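PDB 3EHM: SusD homolog from Bacteroides thetaiotaomicron, which probably binds mucin O-glycans at the bacterial surface as one component of a system for using host glycans. Local coordinates for residues Q370-S375 with S382-Y387; T275-L280 with P286-Y291; V201-S206 with S244-K249; I64-N69 with V450-E455. One frame throughout, in Å; residues are numbered along the deposited sequence.

How the contacts relate
Contact 4, whose centre lies about 7 Å from the centre of the chain, closes a long loop in which the others are nested: contact 3 comes first, then contact 2, then contact 1. Contacts 4, 2 and 1 form a touching series with successive centres about 14 Å apart: I276 N probably hydrogen-bonds G65 O, and R287 NH1 does the same with S375 OG. Side chains of all three touch helix 429-445, and strand 67-69 pairs antiparallel with strand 270-272, just before helix 274-282. Contact 3 stands apart, its nearest atoms about 7 Å or more from the others. Two short-range joins, one of intermediate span and one distant closure thus tie a largely helical SusD-family chain into one body.

Contact 1 (Q370-S375 with S382-Y387); sequences QGINIS and SGVATY
The hydroxyl of Y387, whose ring packs against I372, is held by one good hydrogen bond, from Q440 NE2, and by weak ones with D285 OD2 and R287 NH2. Nearer the backbone, the Y387 ring meets I372 CG2 obliquely at CD1, 4.0 Å away. The same methyl lies 4.1 Å from V384 CG2, so one methyl serves V384 and Y387, one turn apart on the short helix 384-388. I372 can do this because CG2 lies anti to its backbone N, while CG1 is turned beside that nitrogen (chi1 -61°).

V384 divides its branches. CG2 leans over the backbone of helix 364-378, 3.8 Å from N373 CA, and CG1 lies 3.6 Å from N373 ND2, the two side chains crossing at about a right angle. The amide meets a methyl here; N373 OD1 has a weak bond to Q377 NE2. G383 occupies the N-cap position and has a positive phi as the chain enters the second helix. Between the segments the contact is packing without polar bonds; the bonds at the hydroxyl tether the far end of Y387 alone.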
loop_
_atom_site.group_PDB
_atom_site.type_symbol
_atom_site.label_atom_id
_atom_site.label_comp_id
_atom_site.label_asym_id
_atom_site.label_seq_id
_atom_site.Cartn_x
_atom_site.Cartn_y
_atom_site.Cartn_z
ATOM N N GLN A 370 3.433 14.842 -14.828
ATOM C CA GLN A 370 2.500 15.573 -13.975
ATOM C C GLN A 370 2.346 14.854 -12.635
ATOM O O GLN A 370 2.124 15.486 -11.599
ATOM C CB GLN A 370 1.134 15.729 -14.645
ATOM C CG GLN A 370 0.140 16.525 -13.797
ATOM C CD GLN A 370 0.669 17.900 -13.381
ATOM O OE1 GLN A 370 0.114 18.545 -12.489
ATOM N NE2 GLN A 370 1.737 18.353 -14.031
ATOM N N GLY A 371 2.466 13.532 -12.662
ATOM C CA GLY A 371 2.367 12.759 -11.436
ATOM C C GLY A 371 3.517 13.112 -10.510
ATOM O O GLY A 371 3.330 13.261 -9.305
ATOM N N ILE A 372 4.713 13.253 -11.075
ATOM C CA ILE A 372 5.882 13.605 -10.275
ATOM C C ILE A 372 5.735 15.031 -9.742
ATOM O O ILE A 372 6.031 15.308 -8.579
ATOM C CB ILE A 372 7.183 13.501 -11.103
ATOM C CG1 ILE A 372 7.378 12.062 -11.582
ATOM C CG2 ILE A 372 8.377 13.945 -10.257
ATOM C CD1 ILE A 372 8.573 11.867 -12.505
ATOM N N ASN A 373 5.269 15.932 -10.599
ATOM C CA ASN A 373 5.071 17.325 -10.214
ATOM C C ASN A 373 4.089 17.407 -9.039
ATOM O O ASN A 373 4.331 18.106 -8.054
ATOM C CB ASN A 373 4.518 18.111 -11.407
ATOM C CG ASN A 373 4.365 19.589 -11.118
ATOM O OD1 ASN A 373 3.434 20.228 -11.605
ATOM N ND2 ASN A 373 5.282 20.143 -10.338
ATOM N N ILE A 374 2.976 16.688 -9.150
ATOM C CA ILE A 374 1.969 16.681 -8.091
ATOM C C ILE A 374 2.549 16.103 -6.798
ATOM O O ILE A 374 2.252 16.586 -5.700
ATOM C CB ILE A 374 0.725 15.859 -8.516
ATOM C CG1 ILE A 374 -0.085 16.648 -9.547
ATOM C CG2 ILE A 374 -0.141 15.532 -7.304
ATOM C CD1 ILE A 374 -0.676 17.947 -9.002
ATOM N N SER A 375 3.388 15.080 -6.926
ATOM C CA SER A 375 3.985 14.472 -5.746
ATOM C C SER A 375 4.880 15.475 -5.032
ATOM O O SER A 375 4.867 15.556 -3.805
ATOM C CB SER A 375 4.796 13.228 -6.117
ATOM O OG SER A 375 5.449 12.704 -4.969
ATOM N N SER A 382 10.596 21.399 -3.894
ATOM C CA SER A 382 10.744 22.066 -5.180
ATOM C C SER A 382 11.859 21.453 -6.024
ATOM O O SER A 382 12.533 20.519 -5.591
ATOM C CB SER A 382 11.029 23.550 -4.946
ATOM O OG SER A 382 12.191 23.711 -4.147
ATOM N N GLY A 383 12.039 21.982 -7.232
ATOM C CA GLY A 383 13.077 21.494 -8.125
ATOM C C GLY A 383 12.650 20.352 -9.027
ATOM O O GLY A 383 13.482 19.548 -9.457
ATOM N N VAL A 384 11.360 20.284 -9.337
ATOM C CA VAL A 384 10.848 19.205 -10.172
ATOM C C VAL A 384 11.437 19.164 -11.588
ATOM O O VAL A 384 11.616 18.087 -12.150
ATOM C CB VAL A 384 9.298 19.244 -10.251
ATOM C CG1 VAL A 384 8.831 20.465 -11.031
ATOM C CG2 VAL A 384 8.780 17.959 -10.885
ATOM N N ALA A 385 11.750 20.323 -12.161
ATOM C CA ALA A 385 12.316 20.363 -13.513
ATOM C C ALA A 385 13.722 19.766 -13.541
ATOM O O ALA A 385 14.079 19.033 -14.464
ATOM C CB ALA A 385 12.345 21.800 -14.034
ATOM N N THR A 386 14.517 20.087 -12.528
ATOM C CA THR A 386 15.876 19.568 -12.432
ATOM C C THR A 386 15.803 18.063 -12.199
ATOM O O THR A 386 16.593 17.294 -12.748
ATOM C CB THR A 386 16.644 20.221 -11.258
ATOM O OG1 THR A 386 16.784 21.627 -11.503
ATOM C CG2 THR A 386 18.031 19.591 -11.099
ATOM N N TYR A 387 14.845 17.648 -11.379
ATOM C CA TYR A 387 14.671 16.230 -11.081
ATOM C C TYR A 387 14.262 15.443 -12.327
ATOM O O TYR A 387 14.769 14.350 -12.566
ATOM C CB TYR A 387 13.618 16.049 -9.984
ATOM C CG TYR A 387 13.401 14.612 -9.563
ATOM C CD1 TYR A 387 12.393 13.839 -10.135
ATOM C CD2 TYR A 387 14.213 14.024 -8.593
ATOM C CE1 TYR A 387 12.194 12.509 -9.747
ATOM C CE2 TYR A 387 14.024 12.700 -8.201
ATOM C CZ TYR A 387 13.012 11.951 -8.780
ATOM O OH TYR A 387 12.814 10.656 -8.371
#

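Contact 2 (T275-L280 with P286-Y291); sequences TIWGYL and PRLSAY
L280 swings CG anti to its carbonyl carbon (chi1 -63°), whereas L288 holds CG anti to its backbone N (chi1 175°), and these different choices bring the two leucines together between the helices. They cross at a slant, with L280 CD1 against L288 CD1 at 3.8 Å and, nearer the backbones, L280 CB against L288 CB at 3.9 Å. L280 CD1 also presses on the main chain, 3.8 Å from L288 CA. L280 is therefore lodged against the base of L288 as well as against its methyl.

Y291 extends the apolar patch by one helical turn. Its CD2 lies 4.1 Å from L280 CD1 and 4.2 Å from I276 CD1, so two residues one turn apart on helix 274-282 share a single ring atom; both approach obliquely. Within its own segment the tyrosine is backed by R287 CB, which sits 4.0 Å above one ring face toward the rim. On the other flank W277 makes a looser contact, CD1 to L288 CD1 at 4.5 Å.

Polar ends lead out of this apolar layer. The guanidinium of R287 forms a salt bridge with D285 and a hydrogen bond with S375, while Y291 OH bonds to L443 O. The axes of segments 275-280 and 287-291, taken N to C, make 144° and come within 10.3 Å. A short connection, and packing of leucine, isoleucine and aromatic side chains between splayed, roughly antiparallel segments, are the features of a compact helical hairpin.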
loop_
_atom_site.group_PDB
_atom_site.type_symbol
_atom_site.label_atom_id
_atom_site.label_comp_id
_atom_site.label_asym_id
_atom_site.label_seq_id
_atom_site.Cartn_x
_atom_site.Cartn_y
_atom_site.Cartn_z
ATOM N N THR A 275 15.906 0.158 0.035
ATOM C CA THR A 275 15.400 0.352 -1.315
ATOM C C THR A 275 14.985 1.795 -1.596
ATOM O O THR A 275 15.462 2.410 -2.547
ATOM C CB THR A 275 14.202 -0.570 -1.597
ATOM O OG1 THR A 275 14.592 -1.932 -1.382
ATOM C CG2 THR A 275 13.736 -0.401 -3.042
ATOM N N ILE A 276 14.101 2.347 -0.771
ATOM C CA ILE A 276 13.668 3.708 -1.019
ATOM C C ILE A 276 14.840 4.684 -0.883
ATOM O O ILE A 276 14.920 5.668 -1.611
ATOM C CB ILE A 276 12.484 4.103 -0.093
ATOM C CG1 ILE A 276 11.861 5.410 -0.592
ATOM C CG2 ILE A 276 12.944 4.219 1.356
ATOM C CD1 ILE A 276 10.570 5.780 0.119
ATOM N N TRP A 277 15.763 4.404 0.031
ATOM C CA TRP A 277 16.919 5.280 0.186
ATOM C C TRP A 277 17.738 5.270 -1.099
ATOM O O TRP A 277 18.173 6.314 -1.572
ATOM C CB TRP A 277 17.819 4.826 1.334
ATOM C CG TRP A 277 19.172 5.490 1.272
ATOM C CD1 TRP A 277 19.484 6.760 1.665
ATOM C CD2 TRP A 277 20.369 4.940 0.703
ATOM N NE1 TRP A 277 20.800 7.037 1.372
ATOM C CE2 TRP A 277 21.367 5.939 0.781
ATOM C CE3 TRP A 277 20.693 3.703 0.130
ATOM C CZ2 TRP A 277 22.670 5.737 0.310
ATOM C CZ3 TRP A 277 21.991 3.501 -0.342
ATOM C CH2 TRP A 277 22.962 4.516 -0.247
ATOM N N GLY A 278 17.957 4.076 -1.645
ATOM C CA GLY A 278 18.733 3.940 -2.866
ATOM C C GLY A 278 18.217 4.795 -4.002
ATOM O O GLY A 278 18.998 5.447 -4.706
ATOM N N TYR A 279 16.900 4.788 -4.199
ATOM C CA TYR A 279 16.299 5.591 -5.257
ATOM C C TYR A 279 16.378 7.083 -4.941
ATOM O O TYR A 279 16.805 7.875 -5.775
ATOM C CB TYR A 279 14.836 5.179 -5.474
ATOM C CG TYR A 279 14.685 3.858 -6.201
ATOM C CD1 TYR A 279 14.942 3.763 -7.568
ATOM C CD2 TYR A 279 14.341 2.694 -5.515
ATOM C CE1 TYR A 279 14.866 2.544 -8.236
ATOM C CE2 TYR A 279 14.262 1.464 -6.173
ATOM C CZ TYR A 279 14.530 1.397 -7.534
ATOM O OH TYR A 279 14.489 0.180 -8.192
ATOM N N LEU A 280 15.976 7.468 -3.734
ATOM C CA LEU A 280 15.994 8.877 -3.351
ATOM C C LEU A 280 17.387 9.476 -3.470
ATOM O O LEU A 280 17.549 10.591 -3.965
ATOM C CB LEU A 280 15.467 9.046 -1.922
ATOM C CG LEU A 280 14.007 8.633 -1.708
ATOM C CD1 LEU A 280 13.643 8.750 -0.231
ATOM C CD2 LEU A 280 13.100 9.516 -2.550
ATOM N N PRO A 286 14.611 15.422 -3.755
ATOM C CA PRO A 286 14.404 16.311 -2.607
ATOM C C PRO A 286 13.409 15.723 -1.597
ATOM O O PRO A 286 13.236 16.251 -0.499
ATOM C CB PRO A 286 13.885 17.588 -3.254
ATOM C CG PRO A 286 13.113 17.063 -4.431
ATOM C CD PRO A 286 14.052 16.017 -4.984
ATOM N N ARG A 287 12.749 14.634 -1.975
ATOM C CA ARG A 287 11.795 13.999 -1.079
ATOM C C ARG A 287 12.507 13.204 0.008
ATOM O O ARG A 287 11.896 12.816 1.000
ATOM C CB ARG A 287 10.834 13.095 -1.867
ATOM C CG ARG A 287 9.766 13.883 -2.617
ATOM C CD ARG A 287 8.956 13.017 -3.577
ATOM N NE ARG A 287 9.790 12.450 -4.632
ATOM C CZ ARG A 287 9.318 11.784 -5.679
ATOM N NH1 ARG A 287 8.009 11.600 -5.820
ATOM N NH2 ARG A 287 10.153 11.309 -6.589
ATOM N N LEU A 288 13.803 12.967 -0.174
ATOM C CA LEU A 288 14.575 12.234 0.823
ATOM C C LEU A 288 14.467 12.948 2.170
ATOM O O LEU A 288 14.159 12.333 3.195
ATOM C CB LEU A 288 16.047 12.147 0.405
ATOM C CG LEU A 288 17.014 11.504 1.404
ATOM C CD1 LEU A 288 16.531 10.106 1.786
ATOM C CD2 LEU A 288 18.399 11.437 0.790
ATOM N N SER A 289 14.712 14.254 2.150
ATOM C CA SER A 289 14.656 15.077 3.357
ATOM C C SER A 289 13.236 15.258 3.879
ATOM O O SER A 289 13.025 15.469 5.073
ATOM C CB SER A 289 15.269 16.451 3.080
ATOM O OG SER A 289 15.268 17.239 4.255
ATOM N N ALA A 290 12.260 15.181 2.983
ATOM C CA ALA A 290 10.868 15.339 3.380
ATOM C C ALA A 290 10.350 14.082 4.070
ATOM O O ALA A 290 9.522 14.161 4.976
ATOM C CB ALA A 290 10.008 15.650 2.165
ATOM N N TYR A 291 10.841 12.924 3.642
ATOM C CA TYR A 291 10.392 11.652 4.210
ATOM C C TYR A 291 11.162 11.173 5.435
ATOM O O TYR A 291 10.575 10.601 6.353
ATOM C CB TYR A 291 10.475 10.519 3.174
ATOM C CG TYR A 291 9.586 10.625 1.948
ATOM C CD1 TYR A 291 8.503 11.500 1.906
ATOM C CD2 TYR A 291 9.808 9.802 0.842
ATOM C CE1 TYR A 291 7.660 11.551 0.788
ATOM C CE2 TYR A 291 8.971 9.842 -0.274
ATOM C CZ TYR A 291 7.903 10.718 -0.294
ATOM O OH TYR A 291 7.071 10.756 -1.393
#

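Contact 3 (V201-S206 with S244-K249); sequences VKLANS and SEAKIK
Apolar packing joins L203 to A246. Both leucine methyls take part, CD1 and CD2 each lying 4.0 Å from A246 CB, so that the alanine methyl faces the fork of the branched side chain. L203 sends CG anti to its backbone N (chi1 170°), and A246 points its CB toward the helix, which places the fork on the strand. L203 also touches F342, and A246 touches W341, both of strand 339-342.

The polar link is slighter. K202 reaches out along an extended chain to bring NZ within 3.7 Å of S244 OG, too far for a direct bond. A water bridges them weakly, 3.5 Å from K202 NZ and 3.2 Å from S244 OG. The serine hydroxyl also has a weak bond with N199 ND2.

Within 201-206 the polar contacts are hydrogen bonds; within 244-249 there is a salt bridge. S206 OG donates to K202 O at 2.6 Å, coming from above the carbonyl plane (38° out of it), while S206 N reaches the same oxygen from the opposite face; one carbonyl is thus held twice. S206 OG in turn accepts from I239 N. E245 OE2 offers its anti lone pair to K247 NZ at 2.7 Å, and E245 OE1 forms a salt bridge with R343 NE. That probably keeps the glutamate in its charged form.

Helix 197-215 here packs against strand 246-248, which is antiparallel to strand 339-342: a two-stranded antiparallel ribbon packed beside a long helix, in a mainly helical SusD-family fold.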
loop_
_atom_site.group_PDB
_atom_site.type_symbol
_atom_site.label_atom_id
_atom_site.label_comp_id
_atom_site.label_asym_id
_atom_site.label_seq_id
_atom_site.Cartn_x
_atom_site.Cartn_y
_atom_site.Cartn_z
ATOM N N VAL A 201 -17.313 10.280 -4.333
ATOM C CA VAL A 201 -17.484 9.719 -5.666
ATOM C C VAL A 201 -16.131 9.669 -6.366
ATOM O O VAL A 201 -15.789 8.676 -7.005
ATOM C CB VAL A 201 -18.471 10.562 -6.507
ATOM C CG1 VAL A 201 -18.407 10.140 -7.967
ATOM C CG2 VAL A 201 -19.893 10.383 -5.971
ATOM N N LYS A 202 -15.356 10.740 -6.241
ATOM C CA LYS A 202 -14.040 10.783 -6.862
ATOM C C LYS A 202 -13.162 9.677 -6.294
ATOM O O LYS A 202 -12.409 9.041 -7.027
ATOM C CB LYS A 202 -13.385 12.143 -6.631
ATOM C CG LYS A 202 -14.092 13.284 -7.352
ATOM C CD LYS A 202 -13.353 14.592 -7.161
ATOM C CE LYS A 202 -13.988 15.694 -7.989
ATOM N NZ LYS A 202 -13.173 16.935 -7.932
ATOM N N LEU A 203 -13.259 9.444 -4.989
ATOM C CA LEU A 203 -12.465 8.393 -4.369
ATOM C C LEU A 203 -12.887 7.045 -4.933
ATOM O O LEU A 203 -12.044 6.202 -5.235
ATOM C CB LEU A 203 -12.638 8.407 -2.847
ATOM C CG LEU A 203 -12.048 7.205 -2.098
ATOM C CD1 LEU A 203 -10.558 7.065 -2.412
ATOM C CD2 LEU A 203 -12.268 7.381 -0.605
ATOM N N ALA A 204 -14.194 6.849 -5.090
ATOM C CA ALA A 204 -14.718 5.596 -5.632
ATOM C C ALA A 204 -14.226 5.339 -7.056
ATOM O O ALA A 204 -13.847 4.217 -7.396
ATOM C CB ALA A 204 -16.254 5.610 -5.608
ATOM N N ASN A 205 -14.248 6.375 -7.892
ATOM C CA ASN A 205 -13.795 6.239 -9.273
ATOM C C ASN A 205 -12.282 6.065 -9.346
ATOM O O ASN A 205 -11.768 5.431 -10.265
ATOM C CB ASN A 205 -14.192 7.460 -10.108
ATOM C CG ASN A 205 -15.669 7.499 -10.429
ATOM O OD1 ASN A 205 -16.293 6.466 -10.686
ATOM N ND2 ASN A 205 -16.236 8.700 -10.438
ATOM N N SER A 206 -11.570 6.643 -8.385
ATOM C CA SER A 206 -10.115 6.532 -8.358
ATOM C C SER A 206 -9.747 5.095 -8.009
ATOM O O SER A 206 -8.791 4.531 -8.550
ATOM C CB SER A 206 -9.531 7.498 -7.325
ATOM O OG SER A 206 -9.882 8.837 -7.637
ATOM N N SER A 244 -8.574 17.006 -3.147
ATOM C CA SER A 244 -9.513 15.885 -3.182
ATOM C C SER A 244 -8.916 14.581 -2.646
ATOM O O SER A 244 -9.588 13.549 -2.626
ATOM C CB SER A 244 -10.010 15.655 -4.611
ATOM O OG SER A 244 -10.831 16.722 -5.053
ATOM N N GLU A 245 -7.661 14.625 -2.209
ATOM C CA GLU A 245 -7.001 13.427 -1.702
ATOM C C GLU A 245 -7.738 12.863 -0.495
ATOM O O GLU A 245 -8.348 13.606 0.276
ATOM C CB GLU A 245 -5.548 13.731 -1.317
ATOM C CG GLU A 245 -5.390 14.538 -0.038
ATOM C CD GLU A 245 -3.945 14.928 0.240
ATOM O OE1 GLU A 245 -3.045 14.487 -0.506
ATOM O OE2 GLU A 245 -3.711 15.678 1.211
ATOM N N ALA A 246 -7.676 11.546 -0.336
ATOM C CA ALA A 246 -8.332 10.888 0.786
ATOM C C ALA A 246 -7.293 10.543 1.846
ATOM O O ALA A 246 -6.424 9.698 1.627
ATOM C CB ALA A 246 -9.037 9.623 0.315
ATOM N N LYS A 247 -7.374 11.212 2.991
ATOM C CA LYS A 247 -6.446 10.948 4.081
ATOM C C LYS A 247 -7.163 11.083 5.413
ATOM O O LYS A 247 -8.210 11.726 5.507
ATOM C CB LYS A 247 -5.254 11.912 4.035
ATOM C CG LYS A 247 -5.608 13.379 4.219
ATOM C CD LYS A 247 -4.346 14.235 4.280
ATOM C CE LYS A 247 -4.674 15.715 4.444
ATOM N NZ LYS A 247 -5.367 16.267 3.244
ATOM N N ILE A 248 -6.601 10.465 6.441
ATOM C CA ILE A 248 -7.189 10.533 7.767
ATOM C C ILE A 248 -6.133 11.039 8.745
ATOM O O ILE A 248 -4.973 10.633 8.689
ATOM C CB ILE A 248 -7.724 9.146 8.208
ATOM C CG1 ILE A 248 -8.483 9.272 9.530
ATOM C CG2 ILE A 248 -6.578 8.152 8.331
ATOM C CD1 ILE A 248 -9.199 7.998 9.946
ATOM N N LYS A 249 -6.532 11.954 9.617
ATOM C CA LYS A 249 -5.617 12.507 10.606
ATOM C C LYS A 249 -6.429 13.045 11.770
ATOM O O LYS A 249 -7.649 13.184 11.669
ATOM C CB LYS A 249 -4.776 13.633 9.999
ATOM C CG LYS A 249 -5.587 14.836 9.537
ATOM C CD LYS A 249 -4.669 15.934 9.016
ATOM C CE LYS A 249 -5.462 17.146 8.559
ATOM N NZ LYS A 249 -4.574 18.220 8.023
HETATM O O HOH W 1 -9.767 16.236 -8.062
#

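Contact 4 (I64-N69 with V450-E455); sequences IGYFGN and VEAWTE
A452 CB meets the Y66 ring obliquely near its hydroxyl end, 3.7 Å from Y66 CZ and 3.4 Å from Y66 OH, while I64 CD1, of the same segment as the tyrosine, sits over the centre of one ring face, 4.1 Å above the plane. The indole of W453 is likewise met at a slant, by I64 CG2, which lies 4.0 Å from W453 CD1; those two side chains cross at about a right angle.

I64 connects these flat groups. Its CG1 sits between backbone N and carbonyl carbon (chi1 63°), a crowded placement that aims CD1 at the helix, 3.7 Å from W453 N, while CG2 rests 3.7 Å from W453 CA. The approach of CD1 to A452 CB is tighter than normal van der Waals contact, so its exact closeness is doubtful.

The polar ends of both aromatic residues are anchored outside: Y66 OH bonds to Y442 O, and W453 NE1 to P486 O. G65, with positive phi, ends helix 60-63 in a Schellman motif and turns the chain into strand 67-69. I64 and Y66, the residues either side of that glycine in sequence, pack on helix 449-459, nearly 400 residues later in the chain.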
loop_
_atom_site.group_PDB
_atom_site.type_symbol
_atom_site.label_atom_id
_atom_site.label_comp_id
_atom_site.label_asym_id
_atom_site.label_seq_id
_atom_site.Cartn_x
_atom_site.Cartn_y
_atom_site.Cartn_z
ATOM N N ILE A 64 9.382 -4.304 0.624
ATOM C CA ILE A 64 9.709 -3.434 -0.505
ATOM C C ILE A 64 10.709 -2.322 -0.223
ATOM O O ILE A 64 10.975 -1.491 -1.087
ATOM C CB ILE A 64 8.445 -2.800 -1.100
ATOM C CG1 ILE A 64 7.775 -1.910 -0.050
ATOM C CG2 ILE A 64 7.513 -3.891 -1.613
ATOM C CD1 ILE A 64 6.456 -1.346 -0.481
ATOM N N GLY A 65 11.244 -2.279 0.987
ATOM C CA GLY A 65 12.251 -1.279 1.286
ATOM C C GLY A 65 11.839 0.127 1.657
ATOM O O GLY A 65 12.671 1.041 1.589
ATOM N N TYR A 66 10.574 0.329 2.012
ATOM C CA TYR A 66 10.133 1.651 2.457
ATOM C C TYR A 66 10.767 1.807 3.838
ATOM O O TYR A 66 11.233 2.884 4.215
ATOM C CB TYR A 66 8.610 1.706 2.645
ATOM C CG TYR A 66 7.788 2.179 1.466
ATOM C CD1 TYR A 66 6.409 2.327 1.592
ATOM C CD2 TYR A 66 8.374 2.487 0.239
ATOM C CE1 TYR A 66 5.628 2.767 0.535
ATOM C CE2 TYR A 66 7.599 2.933 -0.834
ATOM C CZ TYR A 66 6.227 3.070 -0.674
ATOM O OH TYR A 66 5.441 3.508 -1.710
ATOM N N PHE A 67 10.767 0.706 4.587
ATOM C CA PHE A 67 11.312 0.684 5.941
ATOM C C PHE A 67 12.291 -0.459 6.136
ATOM O O PHE A 67 12.349 -1.389 5.331
ATOM C CB PHE A 67 10.190 0.506 6.976
ATOM C CG PHE A 67 9.009 1.397 6.755
ATOM C CD1 PHE A 67 7.792 0.864 6.343
ATOM C CD2 PHE A 67 9.116 2.768 6.930
ATOM C CE1 PHE A 67 6.694 1.689 6.106
ATOM C CE2 PHE A 67 8.026 3.603 6.697
ATOM C CZ PHE A 67 6.811 3.061 6.283
ATOM N N GLY A 68 13.042 -0.370 7.230
ATOM C CA GLY A 68 14.001 -1.390 7.607
ATOM C C GLY A 68 13.737 -1.635 9.082
ATOM O O GLY A 68 13.482 -0.681 9.816
ATOM N N ASN A 69 13.778 -2.891 9.523
ATOM C CA ASN A 69 13.511 -3.209 10.925
ATOM C C ASN A 69 14.765 -3.290 11.796
ATOM O O ASN A 69 15.754 -3.922 11.417
ATOM C CB ASN A 69 12.782 -4.555 11.055
ATOM C CG ASN A 69 11.494 -4.623 10.253
ATOM O OD1 ASN A 69 10.660 -3.716 10.304
ATOM N ND2 ASN A 69 11.316 -5.723 9.524
ATOM N N VAL A 450 1.277 -1.253 1.582
ATOM C CA VAL A 450 0.518 -2.341 0.972
ATOM C C VAL A 450 0.333 -2.143 -0.530
ATOM O O VAL A 450 0.545 -3.074 -1.309
ATOM C CB VAL A 450 -0.871 -2.517 1.635
ATOM C CG1 VAL A 450 -1.646 -3.635 0.937
ATOM C CG2 VAL A 450 -0.697 -2.858 3.109
ATOM N N GLU A 451 -0.055 -0.936 -0.937
ATOM C CA GLU A 451 -0.260 -0.656 -2.358
ATOM C C GLU A 451 1.052 -0.822 -3.131
ATOM O O GLU A 451 1.069 -1.380 -4.222
ATOM C CB GLU A 451 -0.810 0.762 -2.541
ATOM C CG GLU A 451 -1.149 1.156 -3.976
ATOM C CD GLU A 451 -2.177 0.244 -4.632
ATOM O OE1 GLU A 451 -3.019 -0.345 -3.915
ATOM O OE2 GLU A 451 -2.154 0.135 -5.877
ATOM N N ALA A 452 2.152 -0.343 -2.557
ATOM C CA ALA A 452 3.452 -0.455 -3.209
ATOM C C ALA A 452 3.866 -1.919 -3.334
ATOM O O ALA A 452 4.441 -2.330 -4.342
ATOM C CB ALA A 452 4.492 0.319 -2.420
ATOM N N TRP A 453 3.574 -2.700 -2.298
ATOM C CA TRP A 453 3.904 -4.117 -2.288
ATOM C C TRP A 453 3.063 -4.851 -3.334
ATOM O O TRP A 453 3.552 -5.740 -4.026
ATOM C CB TRP A 453 3.654 -4.692 -0.891
ATOM C CG TRP A 453 3.917 -6.153 -0.775
ATOM C CD1 TRP A 453 4.901 -6.866 -1.400
ATOM C CD2 TRP A 453 3.222 -7.079 0.063
ATOM N NE1 TRP A 453 4.863 -8.180 -1.000
ATOM C CE2 TRP A 453 3.841 -8.339 -0.100
ATOM C CE3 TRP A 453 2.136 -6.966 0.943
ATOM C CZ2 TRP A 453 3.411 -9.480 0.582
ATOM C CZ3 TRP A 453 1.708 -8.106 1.624
ATOM C CH2 TRP A 453 2.347 -9.345 1.437
ATOM N N THR A 454 1.797 -4.466 -3.450
ATOM C CA THR A 454 0.902 -5.067 -4.434
ATOM C C THR A 454 1.384 -4.734 -5.848
ATOM O O THR A 454 1.448 -5.607 -6.717
ATOM C CB THR A 454 -0.542 -4.544 -4.262
ATOM O OG1 THR A 454 -1.041 -4.947 -2.982
ATOM C CG2 THR A 454 -1.452 -5.092 -5.350
ATOM N N GLU A 455 1.730 -3.471 -6.075
ATOM C CA GLU A 455 2.189 -3.057 -7.393
ATOM C C GLU A 455 3.503 -3.709 -7.793
ATOM O O GLU A 455 3.718 -3.993 -8.971
ATOM C CB GLU A 455 2.290 -1.532 -7.469
ATOM C CG GLU A 455 0.929 -0.877 -7.601
ATOM C CD GLU A 455 0.226 -1.274 -8.892
ATOM O OE1 GLU A 455 0.507 -0.653 -9.939
ATOM O OE2 GLU A 455 -0.593 -2.218 -8.867
#